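Local coordinates for glycoside Hydrolase (PDB 5TA0), which probably cleaves the beta-1,4 linkages of agarose, a red-algal galactan, in a human gut bacterium, and binds neoagarooctaose in a glycan pocket, at residues H226-A230 and K273-F277; Y283-C287 and L345-S349; Q292-G297 and N451-K455; W417-K421 and V445-I449; K455-L461 and D499-T505. All blocks are in the same frame, centred on the assembly; numbering follows the deposited sequence.

Contact 1: residues H226-A230 and K273-F277. With EDO (1,2-ethanediol), chain L.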
# COMPACT_ATOMS: atom_id res chain seq x y z
N HIS A 226 -13.75 -16.46 -4.67
CA HIS A 226 -13.58 -15.13 -5.22
C HIS A 226 -14.19 -14.99 -6.63
O HIS A 226 -14.82 -13.98 -6.92
CB HIS A 226 -12.11 -14.70 -5.26
CG HIS A 226 -11.61 -14.19 -3.94
ND1 HIS A 226 -11.40 -14.98 -2.84
CD2 HIS A 226 -11.29 -12.93 -3.55
CE1 HIS A 226 -10.99 -14.23 -1.83
NE2 HIS A 226 -10.89 -12.99 -2.24
N SER A 227 -14.00 -15.97 -7.50
CA SER A 227 -14.62 -15.91 -8.83
C SER A 227 -16.14 -15.88 -8.73
O SER A 227 -16.80 -15.12 -9.42
CB SER A 227 -14.19 -17.09 -9.67
OG SER A 227 -12.79 -17.04 -9.95
N THR A 228 -16.68 -16.70 -7.83
CA THR A 228 -18.13 -16.75 -7.66
C THR A 228 -18.67 -15.43 -7.10
O THR A 228 -19.69 -14.93 -7.57
CB THR A 228 -18.49 -17.95 -6.80
OG1 THR A 228 -18.08 -19.14 -7.52
CG2 THR A 228 -20.00 -18.01 -6.50
N ILE A 229 -17.98 -14.84 -6.13
CA ILE A 229 -18.41 -13.55 -5.60
C ILE A 229 -18.38 -12.47 -6.70
O ILE A 229 -19.34 -11.71 -6.85
CB ILE A 229 -17.61 -13.09 -4.37
CG1 ILE A 229 -17.73 -14.10 -3.22
CG2 ILE A 229 -18.06 -11.71 -3.91
CD1 ILE A 229 -19.13 -14.43 -2.74
N ALA A 230 -17.30 -12.43 -7.47
CA ALA A 230 -17.19 -11.43 -8.52
C ALA A 230 -18.36 -11.56 -9.49
O ALA A 230 -18.97 -10.54 -9.89
CB ALA A 230 -15.85 -11.55 -9.23
N LYS A 273 -7.89 -14.07 -13.58
CA LYS A 273 -8.60 -13.59 -14.75
C LYS A 273 -9.95 -12.95 -14.43
O LYS A 273 -10.46 -12.20 -15.25
CB LYS A 273 -8.80 -14.73 -15.77
CG LYS A 273 -9.77 -15.82 -15.32
CD LYS A 273 -9.84 -17.04 -16.25
CE LYS A 273 -11.00 -17.96 -15.87
NZ LYS A 273 -11.16 -18.25 -14.41
N ASP A 274 -10.52 -13.28 -13.28
CA ASP A 274 -11.82 -12.76 -12.87
C ASP A 274 -11.74 -11.53 -11.98
O ASP A 274 -12.76 -10.91 -11.71
CB ASP A 274 -12.60 -13.88 -12.15
CG ASP A 274 -12.80 -15.10 -13.02
OD1 ASP A 274 -13.10 -14.95 -14.23
OD2 ASP A 274 -12.63 -16.22 -12.48
N MET A 275 -10.55 -11.18 -11.52
CA MET A 275 -10.36 -10.03 -10.64
C MET A 275 -10.04 -8.79 -11.48
O MET A 275 -9.20 -8.83 -12.38
CB MET A 275 -9.23 -10.28 -9.67
CG MET A 275 -9.44 -11.44 -8.68
SD MET A 275 -10.87 -11.29 -7.56
CE MET A 275 -12.12 -12.18 -8.49
N ASP A 276 -10.69 -7.67 -11.15
CA ASP A 276 -10.29 -6.36 -11.71
C ASP A 276 -9.04 -5.79 -11.07
O ASP A 276 -8.35 -4.99 -11.68
CB ASP A 276 -11.44 -5.37 -11.60
CG ASP A 276 -12.67 -5.86 -12.33
OD1 ASP A 276 -12.63 -5.93 -13.59
OD2 ASP A 276 -13.64 -6.25 -11.68
N PHE A 277 -8.79 -6.14 -9.81
CA PHE A 277 -7.61 -5.66 -9.11
C PHE A 277 -7.21 -6.71 -8.08
O PHE A 277 -8.03 -7.57 -7.70
CB PHE A 277 -7.86 -4.28 -8.46
CG PHE A 277 -8.90 -4.26 -7.38
CD1 PHE A 277 -10.26 -4.13 -7.71
CD2 PHE A 277 -8.56 -4.38 -6.04
CE1 PHE A 277 -11.24 -4.12 -6.73
CE2 PHE A 277 -9.54 -4.36 -5.07
CZ PHE A 277 -10.87 -4.24 -5.41
C1 EDO L . -12.93 -9.13 -15.69
O1 EDO L . -13.59 -8.09 -14.98
C2 EDO L . -11.49 -9.19 -15.22
O2 EDO L . -10.89 -7.89 -15.16

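Contact 2: residues Y283-C287 and L345-S349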
# COMPACT_ATOMS: atom_id res chain seq x y z
N TYR A 283 2.27 -4.85 6.49
CA TYR A 283 2.63 -4.33 7.80
C TYR A 283 4.06 -4.67 8.17
O TYR A 283 4.50 -5.83 8.12
CB TYR A 283 1.70 -4.89 8.84
CG TYR A 283 0.33 -4.27 8.86
CD1 TYR A 283 0.14 -3.00 9.35
CD2 TYR A 283 -0.77 -4.97 8.45
CE1 TYR A 283 -1.12 -2.45 9.41
CE2 TYR A 283 -2.03 -4.44 8.52
CZ TYR A 283 -2.21 -3.16 9.00
OH TYR A 283 -3.49 -2.64 9.10
N ASP A 284 4.79 -3.64 8.58
CA ASP A 284 6.08 -3.81 9.25
C ASP A 284 5.82 -4.32 10.66
O ASP A 284 4.80 -4.01 11.27
CB ASP A 284 6.78 -2.45 9.39
CG ASP A 284 7.44 -1.96 8.10
OD1 ASP A 284 7.81 -2.78 7.23
OD2 ASP A 284 7.64 -0.73 8.00
N PHE A 285 6.78 -5.08 11.16
CA PHE A 285 6.78 -5.53 12.57
C PHE A 285 7.98 -4.90 13.31
O PHE A 285 9.03 -5.54 13.48
CB PHE A 285 6.86 -7.06 12.70
CG PHE A 285 5.64 -7.85 12.27
CD1 PHE A 285 4.43 -7.28 11.91
CD2 PHE A 285 5.72 -9.23 12.28
CE1 PHE A 285 3.35 -8.08 11.57
CE2 PHE A 285 4.65 -10.04 11.92
CZ PHE A 285 3.46 -9.45 11.58
N PRO A 286 7.84 -3.66 13.79
CA PRO A 286 8.96 -3.03 14.52
C PRO A 286 9.23 -3.58 15.90
O PRO A 286 10.30 -3.30 16.44
CB PRO A 286 8.52 -1.57 14.61
CG PRO A 286 7.02 -1.64 14.57
CD PRO A 286 6.72 -2.72 13.59
N CYS A 287 8.32 -4.34 16.47
CA CYS A 287 8.48 -4.79 17.86
C CYS A 287 7.60 -6.00 18.15
O CYS A 287 6.52 -5.88 18.72
CB CYS A 287 8.16 -3.64 18.82
SG CYS A 287 6.56 -2.86 18.59
N LEU A 345 5.85 4.78 15.66
CA LEU A 345 6.11 3.48 15.02
C LEU A 345 5.27 3.32 13.77
O LEU A 345 5.77 2.84 12.76
CB LEU A 345 5.87 2.32 15.98
CG LEU A 345 6.82 2.26 17.19
CD1 LEU A 345 6.42 1.06 18.03
CD2 LEU A 345 8.28 2.16 16.81
N ARG A 346 4.03 3.78 13.83
CA ARG A 346 3.16 3.73 12.64
C ARG A 346 3.60 4.76 11.59
O ARG A 346 3.65 4.44 10.39
CB ARG A 346 1.71 3.99 13.06
CG ARG A 346 1.17 3.00 14.09
CD ARG A 346 -0.31 3.22 14.29
NE ARG A 346 -1.05 2.66 13.16
CZ ARG A 346 -1.28 1.36 13.00
NH1 ARG A 346 -1.90 0.91 11.91
NH2 ARG A 346 -0.93 0.48 13.93
N LEU A 347 3.89 5.96 12.04
CA LEU A 347 4.29 7.05 11.12
C LEU A 347 5.46 6.66 10.24
O LEU A 347 5.47 6.89 9.01
CB LEU A 347 4.62 8.35 11.89
CG LEU A 347 3.41 9.09 12.44
CD1 LEU A 347 3.86 10.10 13.48
CD2 LEU A 347 2.62 9.77 11.33
N LYS A 348 6.51 6.11 10.85
CA LYS A 348 7.74 5.87 10.06
C LYS A 348 7.54 4.78 9.02
O LYS A 348 8.10 4.85 7.94
CB LYS A 348 8.96 5.61 10.96
CG LYS A 348 8.94 4.32 11.74
CD LYS A 348 10.13 4.25 12.71
CE LYS A 348 10.10 3.06 13.64
NZ LYS A 348 10.51 1.80 12.98
N SER A 349 6.72 3.78 9.35
CA SER A 349 6.38 2.75 8.36
C SER A 349 5.51 3.33 7.25
O SER A 349 5.73 3.00 6.08
CB SER A 349 5.68 1.58 9.03
OG SER A 349 6.62 0.80 9.77

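Contact 3: residues Q292-G297 and N451-K455. With EDO (1,2-ethanediol), chain U.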
# COMPACT_ATOMS: atom_id res chain seq x y z
N GLN A 292 12.66 -6.95 15.20
CA GLN A 292 12.35 -5.95 14.17
C GLN A 292 12.35 -6.60 12.79
O GLN A 292 13.42 -6.86 12.22
CB GLN A 292 13.37 -4.81 14.18
CG GLN A 292 13.03 -3.62 15.08
CD GLN A 292 14.10 -2.54 15.10
OE1 GLN A 292 14.00 -1.51 14.42
NE2 GLN A 292 15.13 -2.76 15.90
N MET A 293 11.16 -6.86 12.25
CA MET A 293 11.00 -7.56 10.98
C MET A 293 10.25 -6.66 10.01
O MET A 293 9.03 -6.48 10.10
CB MET A 293 10.28 -8.89 11.16
CG MET A 293 11.09 -9.87 11.99
SD MET A 293 10.15 -11.30 12.53
CE MET A 293 9.26 -10.51 13.85
N TYR A 294 11.01 -6.06 9.10
CA TYR A 294 10.49 -5.02 8.21
C TYR A 294 10.14 -5.52 6.83
O TYR A 294 10.79 -6.42 6.29
CB TYR A 294 11.51 -3.88 8.09
CG TYR A 294 11.59 -3.11 9.39
CD1 TYR A 294 10.51 -2.37 9.85
CD2 TYR A 294 12.72 -3.15 10.20
CE1 TYR A 294 10.55 -1.70 11.05
CE2 TYR A 294 12.76 -2.47 11.39
CZ TYR A 294 11.69 -1.74 11.82
OH TYR A 294 11.71 -1.06 13.00
N ARG A 295 9.08 -4.93 6.28
CA ARG A 295 8.77 -5.00 4.87
C ARG A 295 9.35 -3.78 4.13
O ARG A 295 9.81 -3.91 2.98
CB ARG A 295 7.27 -5.05 4.66
CG ARG A 295 6.60 -6.26 5.29
CD ARG A 295 5.13 -6.34 4.94
NE ARG A 295 4.49 -7.45 5.61
CZ ARG A 295 4.34 -8.69 5.12
NH1 ARG A 295 4.74 -9.02 3.90
NH2 ARG A 295 3.76 -9.60 5.89
N LYS A 296 9.28 -2.60 4.75
CA LYS A 296 9.82 -1.41 4.12
C LYS A 296 11.26 -1.68 3.70
O LYS A 296 12.01 -2.40 4.38
CB LYS A 296 9.71 -0.17 4.99
CG LYS A 296 10.47 -0.18 6.33
CD LYS A 296 10.17 1.12 7.06
CE LYS A 296 10.71 1.18 8.48
NZ LYS A 296 12.11 1.70 8.53
N GLY A 297 11.62 -1.16 2.53
CA GLY A 297 12.88 -1.53 1.89
C GLY A 297 12.74 -2.67 0.93
O GLY A 297 11.70 -2.82 0.27
N ASN A 451 14.38 8.15 4.98
CA ASN A 451 15.51 7.36 5.45
C ASN A 451 15.05 5.97 5.89
O ASN A 451 14.24 5.86 6.79
CB ASN A 451 16.14 8.12 6.62
CG ASN A 451 17.46 7.52 7.09
OD1 ASN A 451 18.03 6.63 6.45
ND2 ASN A 451 17.94 8.04 8.24
N LEU A 452 15.59 4.94 5.25
CA LEU A 452 15.43 3.54 5.65
C LEU A 452 16.52 3.07 6.62
O LEU A 452 16.39 1.99 7.20
CB LEU A 452 15.43 2.62 4.43
CG LEU A 452 14.22 2.77 3.50
CD1 LEU A 452 14.53 2.08 2.18
CD2 LEU A 452 12.93 2.20 4.12
N ASP A 453 17.57 3.87 6.82
CA ASP A 453 18.64 3.50 7.75
C ASP A 453 18.23 3.81 9.19
O ASP A 453 17.31 4.58 9.46
CB ASP A 453 19.94 4.23 7.37
CG ASP A 453 21.22 3.50 7.81
OD1 ASP A 453 21.14 2.46 8.52
OD2 ASP A 453 22.28 4.00 7.42
N PHE A 454 18.94 3.16 10.12
CA PHE A 454 18.68 3.23 11.56
C PHE A 454 19.66 4.16 12.28
O PHE A 454 19.94 4.00 13.48
CB PHE A 454 18.69 1.82 12.13
CG PHE A 454 17.70 0.94 11.47
CD1 PHE A 454 16.36 1.01 11.81
CD2 PHE A 454 18.07 0.17 10.41
CE1 PHE A 454 15.42 0.24 11.16
CE2 PHE A 454 17.15 -0.59 9.74
CZ PHE A 454 15.82 -0.56 10.12
N LYS A 455 20.14 5.16 11.56
CA LYS A 455 20.94 6.24 12.10
C LYS A 455 20.68 7.46 11.24
O LYS A 455 20.15 7.32 10.13
CB LYS A 455 22.43 5.89 12.06
CG LYS A 455 22.98 5.55 10.70
CD LYS A 455 24.48 5.22 10.78
CE LYS A 455 25.06 4.91 9.41
NZ LYS A 455 24.72 3.55 8.90
C1 EDO U . 8.81 -8.63 7.32
O1 EDO U . 8.76 -9.25 6.05
C2 EDO U . 7.76 -9.23 8.22
O2 EDO U . 7.05 -8.13 8.73
O HOH W 1 12.04 4.31 7.56
O HOH W 2 14.11 0.39 7.21

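Contact 4: residues W417-K421 and V445-I449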
# COMPACT_ATOMS: atom_id res chain seq x y z
N TRP A 417 2.58 16.05 4.67
CA TRP A 417 2.25 15.93 3.25
C TRP A 417 1.29 17.01 2.76
O TRP A 417 0.83 16.97 1.62
CB TRP A 417 1.69 14.51 2.96
CG TRP A 417 2.77 13.47 2.97
CD1 TRP A 417 3.24 12.77 4.07
CD2 TRP A 417 3.55 13.01 1.86
NE1 TRP A 417 4.25 11.94 3.70
CE2 TRP A 417 4.47 12.07 2.35
CE3 TRP A 417 3.57 13.31 0.49
CZ2 TRP A 417 5.38 11.40 1.52
CZ3 TRP A 417 4.46 12.64 -0.33
CH2 TRP A 417 5.35 11.72 0.18
N LYS A 418 0.96 17.99 3.60
CA LYS A 418 0.05 19.08 3.21
C LYS A 418 0.58 19.77 1.94
O LYS A 418 1.79 19.98 1.79
CB LYS A 418 -0.10 20.09 4.37
CG LYS A 418 -1.24 21.06 4.20
CD LYS A 418 -1.26 22.07 5.33
CE LYS A 418 -2.50 22.94 5.32
NZ LYS A 418 -2.56 23.86 4.15
N ASP A 419 -0.32 20.05 1.01
CA ASP A 419 -0.02 20.80 -0.21
C ASP A 419 0.67 19.99 -1.30
O ASP A 419 0.67 20.44 -2.45
CB ASP A 419 0.81 22.08 0.04
CG ASP A 419 0.28 22.92 1.17
OD1 ASP A 419 -0.88 23.32 1.09
OD2 ASP A 419 1.04 23.17 2.14
N VAL A 420 1.30 18.86 -0.99
CA VAL A 420 2.16 18.16 -1.95
C VAL A 420 1.28 17.69 -3.12
O VAL A 420 0.29 16.98 -2.92
CB VAL A 420 2.88 16.95 -1.31
CG1 VAL A 420 3.60 16.14 -2.37
CG2 VAL A 420 3.83 17.40 -0.20
N LYS A 421 1.66 18.12 -4.33
CA LYS A 421 0.94 17.78 -5.55
C LYS A 421 1.82 18.27 -6.69
O LYS A 421 2.79 19.01 -6.49
CB LYS A 421 -0.45 18.43 -5.63
CG LYS A 421 -0.45 19.96 -5.72
CD LYS A 421 -1.85 20.57 -5.77
CE LYS A 421 -2.57 20.46 -4.45
NZ LYS A 421 -2.04 21.38 -3.42
N VAL A 445 7.70 23.57 -5.53
CA VAL A 445 8.34 22.27 -5.75
C VAL A 445 8.46 21.57 -4.41
O VAL A 445 8.97 22.16 -3.46
CB VAL A 445 9.73 22.39 -6.39
CG1 VAL A 445 10.30 21.01 -6.72
CG2 VAL A 445 9.64 23.23 -7.65
N TYR A 446 8.03 20.32 -4.34
CA TYR A 446 8.04 19.50 -3.12
C TYR A 446 9.05 18.40 -3.34
O TYR A 446 8.92 17.60 -4.26
CB TYR A 446 6.64 18.91 -2.83
CG TYR A 446 5.62 19.99 -2.73
CD1 TYR A 446 5.49 20.72 -1.55
CD2 TYR A 446 4.84 20.34 -3.83
CE1 TYR A 446 4.59 21.75 -1.46
CE2 TYR A 446 3.92 21.38 -3.74
CZ TYR A 446 3.81 22.08 -2.55
OH TYR A 446 2.94 23.14 -2.43
N PHE A 447 10.10 18.40 -2.50
CA PHE A 447 11.20 17.45 -2.57
C PHE A 447 11.12 16.58 -1.31
O PHE A 447 11.27 17.09 -0.19
CB PHE A 447 12.50 18.25 -2.63
CG PHE A 447 13.76 17.46 -2.89
CD1 PHE A 447 13.78 16.18 -3.42
CD2 PHE A 447 14.99 18.09 -2.64
CE1 PHE A 447 14.98 15.53 -3.67
CE2 PHE A 447 16.17 17.46 -2.91
CZ PHE A 447 16.17 16.20 -3.43
N ILE A 448 10.79 15.30 -1.50
CA ILE A 448 10.54 14.40 -0.36
C ILE A 448 11.67 13.42 -0.25
O ILE A 448 12.06 12.80 -1.24
CB ILE A 448 9.21 13.63 -0.51
CG1 ILE A 448 8.04 14.56 -0.83
CG2 ILE A 448 8.91 12.83 0.74
CD1 ILE A 448 7.58 14.53 -2.26
N ILE A 449 12.22 13.27 0.96
CA ILE A 449 13.35 12.38 1.19
C ILE A 449 13.05 11.55 2.44
O ILE A 449 12.63 12.11 3.44
CB ILE A 449 14.70 13.14 1.35
CG1 ILE A 449 14.83 14.22 0.25
CG2 ILE A 449 15.87 12.18 1.37
CD1 ILE A 449 16.05 15.11 0.39
O HOH W 3 0.83 23.18 -3.98

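Contact 5: residues K455-L461 and D499-T505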
# COMPACT_ATOMS: atom_id res chain seq x y z
N LYS A 455 20.14 5.16 11.56
CA LYS A 455 20.94 6.24 12.10
C LYS A 455 20.68 7.46 11.24
O LYS A 455 20.15 7.32 10.13
CB LYS A 455 22.43 5.89 12.06
CG LYS A 455 22.98 5.55 10.70
CD LYS A 455 24.48 5.22 10.78
CE LYS A 455 25.06 4.91 9.41
NZ LYS A 455 24.72 3.55 8.90
N PRO A 456 21.08 8.64 11.72
CA PRO A 456 20.96 9.85 10.90
C PRO A 456 21.87 9.78 9.69
O PRO A 456 22.89 9.10 9.73
CB PRO A 456 21.38 10.97 11.86
CG PRO A 456 21.16 10.40 13.23
CD PRO A 456 21.51 8.97 13.10
N VAL A 457 21.47 10.44 8.60
CA VAL A 457 22.22 10.46 7.36
C VAL A 457 22.38 11.93 6.94
O VAL A 457 21.40 12.69 6.82
CB VAL A 457 21.52 9.62 6.26
CG1 VAL A 457 22.28 9.69 4.94
CG2 VAL A 457 21.39 8.18 6.70
N ASP A 458 23.63 12.33 6.73
CA ASP A 458 23.94 13.67 6.27
C ASP A 458 23.78 13.72 4.75
O ASP A 458 24.38 12.92 4.02
CB ASP A 458 25.39 14.03 6.64
CG ASP A 458 25.61 14.14 8.13
OD1 ASP A 458 24.69 14.51 8.89
OD2 ASP A 458 26.76 13.89 8.55
N LEU A 459 22.97 14.67 4.29
CA LEU A 459 22.65 14.81 2.89
C LEU A 459 23.27 16.07 2.31
O LEU A 459 23.25 17.12 2.97
CB LEU A 459 21.14 14.91 2.67
CG LEU A 459 20.26 13.85 3.33
CD1 LEU A 459 18.79 14.16 3.09
CD2 LEU A 459 20.61 12.46 2.85
N ASN A 460 23.81 15.95 1.10
CA ASN A 460 24.23 17.10 0.31
C ASN A 460 23.23 17.25 -0.83
O ASN A 460 23.10 16.35 -1.65
CB ASN A 460 25.65 16.90 -0.23
CG ASN A 460 26.71 16.87 0.88
OD1 ASN A 460 26.59 17.55 1.90
ND2 ASN A 460 27.74 16.07 0.66
N LEU A 461 22.52 18.38 -0.85
CA LEU A 461 21.42 18.64 -1.78
C LEU A 461 21.85 19.48 -2.98
O LEU A 461 22.48 20.52 -2.80
CB LEU A 461 20.26 19.38 -1.09
CG LEU A 461 19.57 18.67 0.09
CD1 LEU A 461 20.39 18.64 1.36
CD2 LEU A 461 18.23 19.33 0.37
N ASP A 499 21.81 23.65 1.38
CA ASP A 499 22.80 22.85 0.69
C ASP A 499 23.11 21.53 1.40
O ASP A 499 23.58 20.58 0.76
CB ASP A 499 24.10 23.65 0.50
CG ASP A 499 23.94 24.83 -0.43
OD1 ASP A 499 23.10 24.78 -1.36
OD2 ASP A 499 24.66 25.83 -0.22
N HIS A 500 22.87 21.50 2.71
CA HIS A 500 23.14 20.34 3.55
C HIS A 500 21.99 20.18 4.52
O HIS A 500 21.40 21.17 4.96
CB HIS A 500 24.44 20.51 4.35
CG HIS A 500 25.62 20.91 3.52
ND1 HIS A 500 26.31 20.01 2.74
CD2 HIS A 500 26.20 22.11 3.32
CE1 HIS A 500 27.28 20.64 2.10
NE2 HIS A 500 27.24 21.92 2.44
N PHE A 501 21.67 18.92 4.83
CA PHE A 501 20.60 18.61 5.77
C PHE A 501 20.86 17.22 6.35
O PHE A 501 21.20 16.30 5.62
CB PHE A 501 19.26 18.63 5.04
CG PHE A 501 18.08 18.34 5.92
CD1 PHE A 501 17.50 17.07 5.94
CD2 PHE A 501 17.56 19.32 6.74
CE1 PHE A 501 16.42 16.81 6.76
CE2 PHE A 501 16.47 19.05 7.56
CZ PHE A 501 15.91 17.79 7.56
N THR A 502 20.72 17.10 7.67
CA THR A 502 20.84 15.81 8.35
C THR A 502 19.44 15.25 8.55
O THR A 502 18.65 15.79 9.32
CB THR A 502 21.56 15.95 9.69
OG1 THR A 502 22.89 16.43 9.44
CG2 THR A 502 21.65 14.61 10.42
N LEU A 503 19.16 14.15 7.85
CA LEU A 503 17.87 13.47 7.98
C LEU A 503 17.99 12.46 9.11
O LEU A 503 18.90 11.63 9.12
CB LEU A 503 17.53 12.80 6.66
CG LEU A 503 16.16 12.13 6.56
CD1 LEU A 503 14.99 13.04 6.84
CD2 LEU A 503 16.05 11.54 5.17
N GLU A 504 17.09 12.55 10.07
CA GLU A 504 17.15 11.72 11.27
C GLU A 504 16.84 10.25 11.01
O GLU A 504 16.44 9.87 9.91
CB GLU A 504 16.25 12.27 12.37
CG GLU A 504 16.90 13.40 13.18
CD GLU A 504 18.13 12.93 13.94
OE1 GLU A 504 19.08 13.72 14.06
OE2 GLU A 504 18.16 11.76 14.36
N THR A 505 17.11 9.42 12.00
CA THR A 505 16.89 7.98 11.94
C THR A 505 15.45 7.67 11.49
O THR A 505 14.49 8.14 12.08
CB THR A 505 17.09 7.39 13.33
OG1 THR A 505 18.44 7.67 13.73
CG2 THR A 505 16.82 5.92 13.37

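Contact 1: residues H226-A230 and K273-F277
Met275, Asp274 and Ser227 join helix 219-236 to the loop that leads from helix 264-271 into barrel strand 277-285. Met275 supplies the apolar half. Its flexible chain, bent at both chi2 and chi3, turns CE onto the helix, where it rests 3.9 Å from Ala230 CB and 3.6 Å from the carbonyl O of His226. Small Ala230 lets the loop come this near, and a thioether can follow the helix surface without asking for a polar partner. The sulfur itself stands off the edge of the His226 ring, SD lying 5.4 Å from the ring centroid; that imidazole is also held by a hydrogen bond from ND1 to the carbonyl O of Leu222. The polar half sits nearer solvent. Ser227 OG, placed beside its own backbone N by chi1 of -66°, gives its proton to Asp274 OD2 at 2.7 Å, on the anti side of the carboxylate. Lys273 NZ reaches the same oxygen at 3.2 Å from above the carboxylate plane, closing a salt bridge. One aspartate oxygen therefore takes two donors, one neutral and one charged, which probably restrains the carboxylate's rotation and stabilises its negative charge at the protein surface.

Contact 2: residues Y283-C287 and L345-S349
At the edge of the Tyr283 ring, close to its plane, lies the guanidinium of Arg346, with NH1 4.3 Å from CE1 in the tyrosine conformer described, one of two. The guanidinium meets that edge obliquely, a loose approach; each group has a polar partner elsewhere, Tyr283 OH in Gln325 OE1 and Arg346 NH1 in the carbonyl O of Phe370. The proline ring of Pro286 carries the apolar part, its CB 4.3 Å from Leu345 CD2, while Cys287 SG touches the other leucine branch, CD1, at 4.0 Å. Buried as well, Ser349 OG donates to Asp284 OD2 at 2.6 Å, using the anti lone pair. With CG beside the backbone N (chi1 -78°), Asp284 faces the helix with OD2, while OD1 accepts from the backbone N of Arg295 and of Lys296. With an alanine here instead of Asp284, the Ser349 hydroxyl and both of those amides would probably lose their buried acceptor. Strand 277-285 thus meets helix 340-358 near Asp284, and the adjoining Phe285 touches a bound galactose. Such strand-to-helix packing beneath the sugar-binding end is typical of a glycosidase barrel of parallel strands wrapped by helices.

Contact 3: residues Q292-G297 and N451-K455
An Asx turn in the beta-sandwich domain carries Leu452 and Phe454 against Lys296, Gly297 and Tyr294 of the catalytic barrel, making this a domain interface. The turn is set by Asn451, whose OD1 accepts from the backbone N of Asp453 at 2.8 Å, while its ND2 reaches the carbonyl O of Lys455. Asp453 probably stiffens the loop further: OD1 takes the backbone N of Phe454, and OD2 forms a salt bridge with Lys455 NZ. Leu452 then lays CD2 along the aliphatic part of Lys296, 4.1 Å from CG, and 3.9 Å from the backbone N of Gly297. Gly297, just before helix 298-315, has phi and psi of 93° and -148°, angles at which a side chain would jam against the preceding carbonyl O; its N is bound by Gln356 OE1. Phe454 meets Tyr294 obliquely, ring planes 32° apart, with CE1 3.8 Å from Tyr294 CE2 as the two side chains slide past each other in opposite directions. The carbonyl O of Leu452 lies over one face of the phenylalanine ring, toward its rim. Lys296 NZ ends between the domains. It donates to water 1 at 2.8 Å and to water 2 at 2.7 Å, which in turn donate hydrogen bonds to the carbonyl O of Asn451 and of Leu452 respectively. It also forms a salt bridge with Glu506. One lysine thus serves twice, its methylenes packing on leucine while its ammonium, buried but met by two waters and a carboxylate, probably stays protonated and ties the domains together.

Contact 4: residues W417-K421 and V445-I449
Tyr446 lies against the type II beta turn Trp417-Val420, which leads from helix 411-416 toward strand 423-429 of the beta-sandwich sheet that also contains strand 444-451. Traced outward, its CB sits 4.1 Å from both Val420 CG1 and CG2, and CD1 touches CG2 again. The ring then passes beneath the turn backbone: Val420 CA stands 3.9 Å from its centroid, only 10° off the normal, a CH-pi contact over the face. On the other ortho side CD2 comes 3.6 Å from the carbonyl O of Lys421, a buried oxygen with no partner in the model. CE2 and CZ approach the carbonyl O of Asp419 outside the ring's rim, and the hydroxyl oxygen is 3.4 Å from Asp419 CB. Asp419 occupies the third turn position in a left-handed backbone conformation (phi 78°), one that aspartate tolerates better than most residues, and its OD2 is held by Arg476. Two strand positions on, Ile448 points to the same side and crosses Trp417 at about a right angle, CG2 resting 3.8 Å from CH2; the indole NE1 is bound to Asn351 OD1, while the six-membered ring meets the isoleucine. Were Tyr446 replaced by an alanine, a gap would probably open under Val420 and the turn would be free to shift, with one anchor of a bridging water lost. That water, number 3, accepts from Tyr446 OH at 2.6 Å and donates to the carbonyl O of Asp419 at 3.1 Å, the same oxygen that receives Lys421 NZ from above the carbonyl plane.

Contact 5: residues K455-L461 and D499-T505
Leu459 and Phe501 form a hydrogen-bonded antiparallel pair, Leu459 N giving to Phe501 O at 2.7 Å and Phe501 N returning to Leu459 O at 3.0 Å. Val457 and Leu503 repeat the exchange, and Leu461 N to Asp499 O carries it one step further. On one face the side chains are polar and suit solvent. Thr502 OG1 donates to Asp458 OD1 at 2.7 Å, from the anti side of the carboxylate, the two side chains lying alongside each other. Next to them His500 ND1 donates to Asn460 OD1 at 2.6 Å in one of two asparagine conformers, and the bond is doubtful for the other; the acceptor lies in the imidazole plane although amide and ring planes stand 80° apart. The opposite face is apolar. Leu459 CD1 lies 4.0 Å from Leu503 CB, and Leu461 CD1 is 3.8 Å from Phe501 CB. Because CG of Phe501 is anti to the backbone N (chi1 -179°), its ring swings away from strand 457-464 to meet His477 edge-to-face. Further out, Val27 and Ile449 pack on Leu459, while Cys509 touches both Phe501 and Leu503. Strand 25-30 pairs with the other side of 457-464, and 500-503 ends the sheet within this chain. Alternating polar and apolar side chains on such an edge strand are typical of a beta sandwich.

Contacts 1 and 2 belong to the barrel and flank strand 277-285, contact 1 in the loop that leads into it and contact 2 toward its other end, with centres 31 Å apart. Contact 1 closes before the others open; contacts 2 and 3 alternate their segments, contact 4 falls between the two segments of contact 3, and contact 5 comes last. Contact 3, its centre 9 Å from that of contact 2, touches it and crosses to the beta sandwich. Contacts 4 and 5 reach one sheet there through successive strands 444-451 and 457-464, linked by Ile449; contact 5 shares Lys455 with contact 3. A continuous path thus joins the barrel to this sandwich.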